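Local coordinates for protein PTS system, cellobiose-specific IIA component (Bacillus anthracis, PDB 3K1S) that probably relays phosphoryl groups in the uptake of cellobiose, as the IIA component of a bacterial phosphotransferase system of the lactose/cellobiose family, at residues P12-I16 with L77-Q82; F25-A29 with A44-A48. One frame throughout, in Å; residues are numbered along the deposited sequence.

Interaction 1 of 2, residues P12-I16 with L77-Q82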
ATOM      1  N   PRO A  12       6.796 -15.466  -8.634  1.00 25.28           N
ATOM      2  CA  PRO A  12       6.683 -14.011  -8.701  1.00 23.74           C
ATOM      3  C   PRO A  12       5.860 -13.521  -9.894  1.00 22.49           C
ATOM      4  O   PRO A  12       5.000 -12.650  -9.721  1.00 22.14           O
ATOM      5  CB  PRO A  12       8.139 -13.560  -8.794  1.00 24.14           C
ATOM      6  CG  PRO A  12       8.870 -14.605  -8.020  1.00 25.36           C
ATOM      7  CD  PRO A  12       8.181 -15.895  -8.370  1.00 22.72           C
ATOM      8  N   PHE A  13       6.103 -14.082 -11.080  1.00 22.18           N
ATOM      9  CA  PHE A  13       5.351 -13.708 -12.292  1.00 21.59           C
ATOM     10  C   PHE A  13       3.841 -13.947 -12.167  1.00 22.80           C
ATOM     11  O   PHE A  13       3.038 -13.124 -12.621  1.00 21.85           O
ATOM     12  CB  PHE A  13       5.888 -14.440 -13.526  1.00 20.26           C
ATOM     13  CG  PHE A  13       7.273 -14.015 -13.939  1.00 27.26           C
ATOM     14  CD1 PHE A  13       7.476 -12.824 -14.636  1.00 27.75           C
ATOM     15  CD2 PHE A  13       8.378 -14.815 -13.646  1.00 32.73           C
ATOM     16  CE1 PHE A  13       8.750 -12.433 -15.028  1.00 20.09           C
ATOM     17  CE2 PHE A  13       9.666 -14.428 -14.030  1.00 27.01           C
ATOM     18  CZ  PHE A  13       9.848 -13.240 -14.730  1.00 28.64           C
ATOM     19  N   GLN A  14       3.468 -15.076 -11.563  1.00 21.60           N
ATOM     20  CA  GLN A  14       2.066 -15.439 -11.369  1.00 24.11           C
ATOM     21  C   GLN A  14       1.392 -14.503 -10.373  1.00 24.72           C
ATOM     22  O   GLN A  14       0.241 -14.107 -10.564  1.00 24.79           O
ATOM     23  CB  GLN A  14       1.934 -16.889 -10.872  1.00 24.41           C
ATOM     24  CG  GLN A  14       2.458 -17.957 -11.841  1.00 27.58           C
ATOM     25  CD  GLN A  14       1.468 -18.315 -12.937  1.00 38.28           C
ATOM     26  OE1 GLN A  14       0.888 -17.438 -13.585  1.00 37.55           O
ATOM     27  NE2 GLN A  14       1.275 -19.617 -13.154  1.00 29.38           N
ATOM     28  N   LEU A  15       2.108 -14.167  -9.304  1.00 26.54           N
ATOM     29  CA  LEU A  15       1.599 -13.233  -8.303  1.00 26.10           C
ATOM     30  C   LEU A  15       1.373 -11.847  -8.900  1.00 22.73           C
ATOM     31  O   LEU A  15       0.396 -11.183  -8.577  1.00 26.18           O
ATOM     32  CB  LEU A  15       2.553 -13.130  -7.110  1.00 24.53           C
ATOM     33  CG  LEU A  15       2.567 -14.263  -6.085  1.00 24.60           C
ATOM     34  CD1 LEU A  15       3.705 -14.041  -5.105  1.00 28.53           C
ATOM     35  CD2 LEU A  15       1.244 -14.382  -5.345  1.00 27.28           C
ATOM     36  N   ILE A  16       2.286 -11.421  -9.765  1.00 22.76           N
ATOM     37  CA  ILE A  16       2.224 -10.097 -10.384  1.00 20.07           C
ATOM     38  C   ILE A  16       1.072 -10.047 -11.388  1.00 20.48           C
ATOM     39  O   ILE A  16       0.300  -9.081 -11.417  1.00 20.91           O
ATOM     40  CB  ILE A  16       3.598  -9.693 -11.005  1.00 21.29           C
ATOM     41  CG1 ILE A  16       4.652  -9.540  -9.891  1.00 21.17           C
ATOM     42  CG2 ILE A  16       3.492  -8.392 -11.823  1.00 18.75           C
ATOM     43  CD1 ILE A  16       6.103  -9.401 -10.370  1.00 18.37           C
ATOM     44  N   LEU A  77      12.466  -9.474  -7.694  1.00 20.64           N
ATOM     45  CA  LEU A  77      11.165  -9.767  -8.310  1.00 21.54           C
ATOM     46  C   LEU A  77      10.176 -10.375  -7.310  1.00 19.77           C
ATOM     47  O   LEU A  77       9.020  -9.977  -7.275  1.00 21.22           O
ATOM     48  CB  LEU A  77      11.290 -10.641  -9.578  1.00 20.19           C
ATOM     49  CG  LEU A  77      10.046 -10.633 -10.494  1.00 22.22           C
ATOM     50  CD1 LEU A  77       9.785  -9.247 -11.078  1.00 21.54           C
ATOM     51  CD2 LEU A  77      10.125 -11.675 -11.612  1.00 19.97           C
ATOM     52  N   LEU A  78      10.641 -11.317  -6.493  1.00 20.16           N
ATOM     53  CA  LEU A  78       9.799 -11.908  -5.451  1.00 22.41           C
ATOM     54  C   LEU A  78       9.306 -10.857  -4.451  1.00 20.82           C
ATOM     55  O   LEU A  78       8.140 -10.869  -4.066  1.00 21.23           O
ATOM     56  CB  LEU A  78      10.526 -13.045  -4.731  1.00 22.77           C
ATOM     57  CG  LEU A  78       9.840 -13.716  -3.533  1.00 27.81           C
ATOM     58  CD1 LEU A  78       8.504 -14.333  -3.910  1.00 24.82           C
ATOM     59  CD2 LEU A  78      10.759 -14.766  -2.931  1.00 30.33           C
ATOM     60  N   ILE A  79      10.195  -9.953  -4.047  1.00 21.45           N
ATOM     61  CA  ILE A  79       9.837  -8.879  -3.120  1.00 20.47           C
ATOM     62  C   ILE A  79       8.807  -7.975  -3.772  1.00 20.30           C
ATOM     63  O   ILE A  79       7.798  -7.613  -3.154  1.00 23.65           O
ATOM     64  CB  ILE A  79      11.066  -8.041  -2.693  1.00 21.51           C
ATOM     65  CG1 ILE A  79      12.062  -8.910  -1.923  1.00 21.30           C
ATOM     66  CG2 ILE A  79      10.617  -6.830  -1.859  1.00 20.69           C
ATOM     67  CD1 ILE A  79      13.451  -8.314  -1.796  1.00 25.50           C
ATOM     68  N   HIS A  80       9.065  -7.629  -5.030  1.00 20.36           N
ATOM     69  CA  HIS A  80       8.150  -6.827  -5.841  1.00 20.46           C
ATOM     70  C   HIS A  80       6.791  -7.518  -5.979  1.00 21.61           C
ATOM     71  O   HIS A  80       5.745  -6.879  -5.839  1.00 21.65           O
ATOM     72  CB  HIS A  80       8.780  -6.590  -7.213  1.00 19.81           C
ATOM     73  CG  HIS A  80       8.107  -5.528  -8.025  1.00 21.67           C
ATOM     74  ND1 HIS A  80       7.976  -4.224  -7.593  1.00 22.30           N
ATOM     75  CD2 HIS A  80       7.569  -5.567  -9.266  1.00 18.75           C
ATOM     76  CE1 HIS A  80       7.372  -3.510  -8.524  1.00 19.00           C
ATOM     77  NE2 HIS A  80       7.117  -4.301  -9.553  1.00 21.16           N
ATOM     78  N   ALA A  81       6.817  -8.825  -6.250  1.00 21.81           N
ATOM     79  CA  ALA A  81       5.601  -9.631  -6.361  1.00 22.41           C
ATOM     80  C   ALA A  81       4.795  -9.589  -5.068  1.00 23.83           C
ATOM     81  O   ALA A  81       3.576  -9.437  -5.092  1.00 23.10           O
ATOM     82  CB  ALA A  81       5.949 -11.068  -6.719  1.00 23.62           C
ATOM     83  N   GLN A  82       5.477  -9.715  -3.935  1.00 25.05           N
ATOM     84  CA  GLN A  82       4.809  -9.624  -2.641  1.00 24.66           C
ATOM     85  C   GLN A  82       4.193  -8.239  -2.448  1.00 24.79           C
ATOM     86  O   GLN A  82       3.077  -8.118  -1.940  1.00 24.85           O
ATOM     87  CB  GLN A  82       5.785  -9.949  -1.511  1.00 25.84           C
ATOM     88  CG  GLN A  82       6.190 -11.414  -1.451  1.00 25.80           C
ATOM     89  CD  GLN A  82       5.056 -12.304  -0.986  1.00 34.59           C
ATOM     90  OE1 GLN A  82       4.489 -12.096   0.087  1.00 30.15           O
ATOM     91  NE2 GLN A  82       4.718 -13.304  -1.794  1.00 36.31           N
TER

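Interaction 2 of 2, residues F25-A29 with A44-A48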
ATOM      1  N   PHE A  25      -8.876  -4.324 -11.781  1.00 19.72           N
ATOM      2  CA  PHE A  25     -10.329  -4.444 -11.603  1.00 21.16           C
ATOM      3  C   PHE A  25     -10.829  -3.422 -10.598  1.00 20.29           C
ATOM      4  O   PHE A  25     -11.846  -2.762 -10.823  1.00 21.24           O
ATOM      5  CB  PHE A  25     -10.743  -5.863 -11.180  1.00 20.48           C
ATOM      6  CG  PHE A  25     -10.808  -6.859 -12.320  1.00 20.02           C
ATOM      7  CD1 PHE A  25     -11.493  -6.560 -13.493  1.00 20.46           C
ATOM      8  CD2 PHE A  25     -10.206  -8.114 -12.197  1.00 20.06           C
ATOM      9  CE1 PHE A  25     -11.571  -7.480 -14.536  1.00 20.64           C
ATOM     10  CE2 PHE A  25     -10.276  -9.045 -13.229  1.00 22.87           C
ATOM     11  CZ  PHE A  25     -10.962  -8.728 -14.406  1.00 26.89           C
ATOM     12  N   ALA A  26     -10.102  -3.278  -9.495  1.00 20.51           N
ATOM     13  CA  ALA A  26     -10.470  -2.318  -8.459  1.00 21.29           C
ATOM     14  C   ALA A  26     -10.492  -0.883  -8.989  1.00 22.12           C
ATOM     15  O   ALA A  26     -11.431  -0.140  -8.716  1.00 25.14           O
ATOM     16  CB  ALA A  26      -9.545  -2.448  -7.249  1.00 21.23           C
HETATM   17  N   MSE A  27      -9.473  -0.496  -9.751  1.00 21.96           N
HETATM   18  CA  MSE A  27      -9.426   0.858 -10.314  1.00 26.37           C
HETATM   19  C   MSE A  27     -10.504   1.061 -11.390  1.00 26.72           C
HETATM   20  O   MSE A  27     -11.110   2.132 -11.473  1.00 27.76           O
HETATM   21  CB  MSE A  27      -8.031   1.197 -10.864  1.00 25.33           C
HETATM   22  CG  MSE A  27      -6.930   1.276  -9.806  1.00 31.50           C
HETATM   23 SE   MSE A  27      -7.278   2.473  -8.277  1.00 45.03          SE
HETATM   24  CE  MSE A  27      -7.498   4.166  -9.239  1.00 40.24           C
ATOM     25  N   GLU A  28     -10.740   0.033 -12.203  1.00 26.16           N
ATOM     26  CA  GLU A  28     -11.815   0.070 -13.196  1.00 25.06           C
ATOM     27  C   GLU A  28     -13.158   0.300 -12.503  1.00 23.85           C
ATOM     28  O   GLU A  28     -13.972   1.106 -12.961  1.00 23.94           O
ATOM     29  CB  GLU A  28     -11.817  -1.204 -14.053  1.00 24.56           C
ATOM     30  CG  GLU A  28     -10.598  -1.284 -15.010  1.00 28.22           C
ATOM     31  CD  GLU A  28     -10.161  -2.710 -15.369  1.00 29.05           C
ATOM     32  OE1 GLU A  28     -10.814  -3.696 -14.957  1.00 30.11           O
ATOM     33  OE2 GLU A  28      -9.140  -2.841 -16.073  1.00 32.28           O
ATOM     34  N   ALA A  29     -13.358  -0.386 -11.380  1.00 22.56           N
ATOM     35  CA  ALA A  29     -14.557  -0.228 -10.556  1.00 22.94           C
ATOM     36  C   ALA A  29     -14.661   1.179  -9.971  1.00 24.96           C
ATOM     37  O   ALA A  29     -15.742   1.783  -9.965  1.00 26.64           O
ATOM     38  CB  ALA A  29     -14.582  -1.267  -9.442  1.00 22.63           C
ATOM     39  N   ALA A  44     -17.171  -5.248 -11.082  1.00 28.10           N
ATOM     40  CA  ALA A  44     -15.711  -5.188 -11.192  1.00 28.45           C
ATOM     41  C   ALA A  44     -15.028  -5.475  -9.849  1.00 26.50           C
ATOM     42  O   ALA A  44     -13.945  -6.057  -9.810  1.00 27.51           O
ATOM     43  CB  ALA A  44     -15.254  -3.839 -11.762  1.00 27.63           C
HETATM   44  N   MSE A  45     -15.664  -5.064  -8.757  1.00 26.21           N
HETATM   45  CA  MSE A  45     -15.180  -5.387  -7.413  1.00 27.68           C
HETATM   46  C   MSE A  45     -15.210  -6.895  -7.141  1.00 26.78           C
HETATM   47  O   MSE A  45     -14.296  -7.441  -6.514  1.00 27.43           O
HETATM   48  CB  MSE A  45     -15.969  -4.621  -6.345  1.00 27.45           C
HETATM   49  CG  MSE A  45     -15.641  -3.130  -6.310  1.00 34.04           C
HETATM   50 SE   MSE A  45     -13.751  -2.780  -5.876  1.00 41.72          SE
HETATM   51  CE  MSE A  45     -13.834  -3.255  -3.974  1.00 26.97           C
ATOM     52  N   VAL A  46     -16.255  -7.562  -7.619  1.00 26.22           N
ATOM     53  CA  VAL A  46     -16.352  -9.017  -7.525  1.00 26.13           C
ATOM     54  C   VAL A  46     -15.165  -9.664  -8.238  1.00 25.91           C
ATOM     55  O   VAL A  46     -14.554 -10.601  -7.722  1.00 26.62           O
ATOM     56  CB  VAL A  46     -17.687  -9.553  -8.115  1.00 28.79           C
ATOM     57  CG1 VAL A  46     -17.623 -11.065  -8.321  1.00 27.49           C
ATOM     58  CG2 VAL A  46     -18.867  -9.184  -7.212  1.00 24.61           C
ATOM     59  N   LYS A  47     -14.835  -9.152  -9.420  1.00 25.82           N
ATOM     60  CA  LYS A  47     -13.726  -9.692 -10.198  1.00 24.39           C
ATOM     61  C   LYS A  47     -12.387  -9.391  -9.538  1.00 22.77           C
ATOM     62  O   LYS A  47     -11.476 -10.214  -9.574  1.00 21.98           O
ATOM     63  CB  LYS A  47     -13.763  -9.176 -11.635  1.00 25.58           C
ATOM     64  CG  LYS A  47     -14.870  -9.809 -12.460  1.00 27.29           C
ATOM     65  CD  LYS A  47     -15.021  -9.113 -13.794  1.00 32.96           C
ATOM     66  CE  LYS A  47     -16.266  -9.590 -14.518  1.00 34.12           C
ATOM     67  NZ  LYS A  47     -16.273  -9.069 -15.916  1.00 47.27           N
ATOM     68  N   ALA A  48     -12.285  -8.217  -8.924  1.00 21.30           N
ATOM     69  CA  ALA A  48     -11.117  -7.870  -8.133  1.00 22.74           C
ATOM     70  C   ALA A  48     -10.893  -8.943  -7.078  1.00 23.04           C
ATOM     71  O   ALA A  48      -9.807  -9.516  -6.991  1.00 26.58           O
ATOM     72  CB  ALA A  48     -11.293  -6.507  -7.489  1.00 20.17           C
TER

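Interaction 1 of 2, residues P12-I16 with L77-Q82
L77, A81 and P12 show how two nearly parallel helices can close on one another through apolar groups of very different size. The segment axes approach to 8.5 Å at an angle of 25°. L77 reaches across with both branches: with CG anti to the backbone N (chi1 -163°) the forked end swings toward the other helix, and CD2 comes over one face of the F13 ring, 3.7 Å from the ring centroid and displaced toward the rim in a CH-pi contact. The other branch, CD1, meets CD1 of I16 at 3.8 Å, while P12 CB lies against CG, where the two branches part. One turn on, A81 presents just a methyl, and helix 10-34 comes in close around it: A81 CB is 3.5 Å from P12 O and 3.8 Å from I16 CG1, with L15 CB also against it. Back beside L77, the P12 ring lies against the backbone, its CG 3.8 Å from L78 CA. Among buried groups, L15 CD1 touches Q82 NE2, an amide nitrogen satisfied by Q59 OE1 of helix 38-67. Helix 38-67 completes the three-helix bundle here, F58 packing on L15 and L62 on L78 and Q82, while I79 faces its counterparts in the other two subunits.

Interaction 2 of 2, residues F25-A29 with A44-A48
The ring of F25 has K47 laid over one face: K47 CB stands almost exactly above its centre, 3.6 Å from the centroid and 6° off the ring normal, a CH-pi contact of nearly ideal geometry. Farther out along the extended lysine chain, K47 CD passes over the rim at 3.9 Å from F25 CE1. At the base of the ring F25 CD2 lies 3.6 Å from K47 O, and F25 CB sits against the A44 carbonyl oxygen and the A48 methyl. With CG anti to its own carbonyl carbon (chi1 -80°), the F25 ring is carried across to K47. One turn along, two methyls meet, A29 CB and A44 CB at 3.5 Å, consistent with the close approach, 7.9 Å, of the antiparallel segment axes (166°). Selenomethionine M45 bends round the inner side, its CG 3.8 Å from A29 CB and its selenium near A26; A96 and I99 of helix 76-108 also pack on this residue. The chemistry is thus graded across the interface: small methyls between the helices, the M45 chain toward helix 76-108, then an aromatic ring and the aliphatic part of a lysine at the exposed border. Cohesion comes from close apolar packing, and the lysine contributes its methylenes to the ring while its charged end leads away.

In the fold
Read from the N terminus, the chain illustrates how three long helices can be tied into one bundle by contacts at different levels. Helix 10-34 enters both: its beginning supplies residues 12-16 to interaction 1 and its later part residues 25-29 to interaction 2. The chain then turns back, and helix 38-67 closes the short loop of interaction 2 with residues 44-48. Only after that helix has run its course does helix 76-108 bring residues 77-82 to close the much longer loop of interaction 1, inside which interaction 2 is nested. Their centres lie 20 Å apart on opposite sides of the chain's centre: interaction 1 joins helix 10-34 to helix 76-108, and interaction 2 joins it to helix 38-67.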